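Local coordinates for peptidase, M20/M25/M40 family (Staphylococcus aureus, PDB 4EWT), which probably hydrolyses N-acyl amide bonds as a manganese-binding amidohydrolase of the M20 peptidase family, which includes aminoacylases, at residues V163-T168 with F366-K371. Residues are numbered along the deposited sequence; the frame is centred on the assembly and turned at random.
Sequences VHVMST and FNISEK. With MN (manganese (II) ion), chain F.
The carbonyl oxygen of Val165, a residue whose side chain meets Ile368 across the contact, is gripped by two imidazoles: His164 ND1 and His361 NE2 both bond to it. The bond from His164 ND1 to Val165 O is 2.8 Å long and nearly straight (N-H...O 164°). The oxygen lies almost in the plane of the ring, although the donor stands 31° out of the carbonyl plane. This bond and the manganese bound by His164 NE2 at 2.3 Å together hold the imidazole in its rotation. Two waters together with Cys103 and His105 complete that site, and Cys103 also binds the second manganese, so that the cysteine bridges the two metals of a dinuclear centre, the kind of centre found in M20 peptidases.

The direct contacts between the two segments are made mainly by carbon atoms. Ser167 CB approaches the Phe366 ring obliquely at its CE1 atom, 3.5 Å away, and also packs against Ile368 CG2. A chi1 of 75° brings Ser167 OG equally close to Phe366 CE1, and the hydroxyl is hydrogen-bonded to Tyr359 O. Ile368 presents two branches, CG2 to the serine and the extended CG1-CD1 arm to Val165, where CD1 and Val165 CG2 are a looser 4.3 Å apart. No direct hydrogen bond joins the two segments. Instead, one water donates to both Ser167 O (2.8 Å) and Asn367 O (2.9 Å), tying the backbones together.

The ring of His361 meets those of both His164 and Phe366, inclined to each. Strand 159-166 lies between 72-78 and 344-350 in the mixed sheet, while 366-371 leads into helix 372-386, with Ser369 OG capping Lys371 N. Ile368 reaches Ala107 of helix 105-120, and Glu370 forms salt bridges with Arg20 and Arg21 of helix 13-25.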
loop_
_atom_site.group_PDB
_atom_site.type_symbol
_atom_site.label_atom_id
_atom_site.label_comp_id
_atom_site.label_asym_id
_atom_site.label_seq_id
_atom_site.Cartn_x
_atom_site.Cartn_y
_atom_site.Cartn_z
ATOM N N VAL A 163 -38.818 18.079 10.544
ATOM C CA VAL A 163 -38.070 18.304 11.759
ATOM C C VAL A 163 -37.537 16.963 12.210
ATOM O O VAL A 163 -38.220 15.947 12.078
ATOM C CB VAL A 163 -38.954 18.932 12.873
ATOM C CG1 VAL A 163 -38.330 18.740 14.252
ATOM C CG2 VAL A 163 -39.172 20.403 12.608
ATOM N N HIS A 164 -36.302 16.966 12.702
ATOM C CA HIS A 164 -35.745 15.811 13.373
ATOM C C HIS A 164 -35.257 16.240 14.748
ATOM O O HIS A 164 -34.543 17.245 14.878
ATOM C CB HIS A 164 -34.580 15.233 12.558
ATOM C CG HIS A 164 -34.404 13.757 12.719
ATOM N ND1 HIS A 164 -33.947 13.189 13.886
ATOM C CD2 HIS A 164 -34.633 12.733 11.865
ATOM C CE1 HIS A 164 -33.888 11.878 13.740
ATOM N NE2 HIS A 164 -34.290 11.574 12.519
ATOM N N VAL A 165 -35.671 15.500 15.773
ATOM C CA VAL A 165 -35.086 15.629 17.110
ATOM C C VAL A 165 -33.630 15.156 17.089
ATOM O O VAL A 165 -33.303 14.139 16.459
ATOM C CB VAL A 165 -35.863 14.820 18.175
ATOM C CG1 VAL A 165 -37.250 15.431 18.412
ATOM C CG2 VAL A 165 -35.965 13.327 17.789
ATOM N N MET A 166 -32.764 15.907 17.763
ATOM C CA MET A 166 -31.351 15.581 17.830
ATOM C C MET A 166 -30.904 15.346 19.264
ATOM O O MET A 166 -30.749 16.296 20.042
ATOM C CB MET A 166 -30.522 16.685 17.184
ATOM C CG MET A 166 -30.861 16.944 15.723
ATOM S SD MET A 166 -30.608 15.515 14.656
ATOM C CE MET A 166 -28.907 15.758 14.170
ATOM N N SER A 167 -30.688 14.075 19.601
ATOM C CA SER A 167 -30.290 13.665 20.953
ATOM C C SER A 167 -28.898 14.173 21.316
ATOM O O SER A 167 -28.461 14.053 22.458
ATOM C CB SER A 167 -30.314 12.140 21.066
ATOM O OG SER A 167 -29.201 11.568 20.392
ATOM N N THR A 168 -28.227 14.754 20.329
ATOM C CA THR A 168 -26.839 15.172 20.429
ATOM C C THR A 168 -26.733 16.704 20.472
ATOM O O THR A 168 -25.654 17.259 20.656
ATOM C CB THR A 168 -26.035 14.559 19.236
ATOM O OG1 THR A 168 -25.829 13.157 19.472
ATOM C CG2 THR A 168 -24.687 15.242 19.006
ATOM N N PHE A 366 -30.117 5.152 23.376
ATOM C CA PHE A 366 -30.670 6.393 22.820
ATOM C C PHE A 366 -31.831 6.935 23.651
ATOM O O PHE A 366 -32.776 6.200 23.957
ATOM C CB PHE A 366 -31.123 6.148 21.372
ATOM C CG PHE A 366 -31.858 7.303 20.745
ATOM C CD1 PHE A 366 -31.160 8.335 20.126
ATOM C CD2 PHE A 366 -33.251 7.345 20.749
ATOM C CE1 PHE A 366 -31.836 9.400 19.533
ATOM C CE2 PHE A 366 -33.934 8.408 20.160
ATOM C CZ PHE A 366 -33.220 9.435 19.549
ATOM N N ASN A 367 -31.747 8.213 24.015
ATOM C CA ASN A 367 -32.821 8.898 24.745
ATOM C C ASN A 367 -32.826 10.399 24.478
ATOM O O ASN A 367 -31.774 11.010 24.260
ATOM C CB ASN A 367 -32.731 8.632 26.255
ATOM C CG ASN A 367 -34.074 8.795 26.975
ATOM O OD1 ASN A 367 -35.011 9.430 26.476
ATOM N ND2 ASN A 367 -34.165 8.216 28.165
ATOM N N ILE A 368 -34.022 10.980 24.499
ATOM C CA ILE A 368 -34.211 12.402 24.245
ATOM C C ILE A 368 -34.924 13.108 25.412
ATOM O O ILE A 368 -35.658 12.473 26.175
ATOM C CB ILE A 368 -35.007 12.626 22.931
ATOM C CG1 ILE A 368 -36.353 11.883 22.983
ATOM C CG2 ILE A 368 -34.172 12.193 21.722
ATOM C CD1 ILE A 368 -37.198 11.971 21.716
ATOM N N SER A 369 -34.691 14.391 25.552
ATOM C CA SER A 369 -35.487 15.198 26.399
ATOM C C SER A 369 -36.863 15.333 25.775
ATOM O O SER A 369 -36.982 15.690 24.630
ATOM C CB SER A 369 -34.875 16.552 26.516
ATOM O OG SER A 369 -35.907 17.462 26.704
ATOM N N GLU A 370 -37.899 15.042 26.551
ATOM C CA GLU A 370 -39.262 14.993 26.024
ATOM C C GLU A 370 -39.873 16.370 25.788
ATOM O O GLU A 370 -40.987 16.477 25.256
ATOM C CB GLU A 370 -40.166 14.128 26.913
ATOM C CG GLU A 370 -39.993 12.630 26.660
ATOM C CD GLU A 370 -40.911 11.765 27.506
ATOM O OE1 GLU A 370 -40.962 11.963 28.736
ATOM O OE2 GLU A 370 -41.575 10.874 26.935
ATOM N N LYS A 371 -39.144 17.421 26.163
ATOM C CA LYS A 371 -39.607 18.775 25.885
ATOM C C LYS A 371 -39.228 19.243 24.480
ATOM O O LYS A 371 -39.526 20.375 24.096
ATOM C CB LYS A 371 -39.159 19.762 26.966
ATOM C CG LYS A 371 -37.678 20.041 27.022
ATOM C CD LYS A 371 -37.325 20.748 28.329
ATOM C CE LYS A 371 -37.456 19.820 29.529
ATOM N NZ LYS A 371 -37.429 20.575 30.820
HETATM MN MN MN F . -34.530 9.425 11.808
HETATM O O HOH W 1 -29.487 12.729 24.720
HETATM O O HOH W 2 -33.227 8.253 10.060
HETATM O O HOH W 3 -35.651 10.379 10.096
#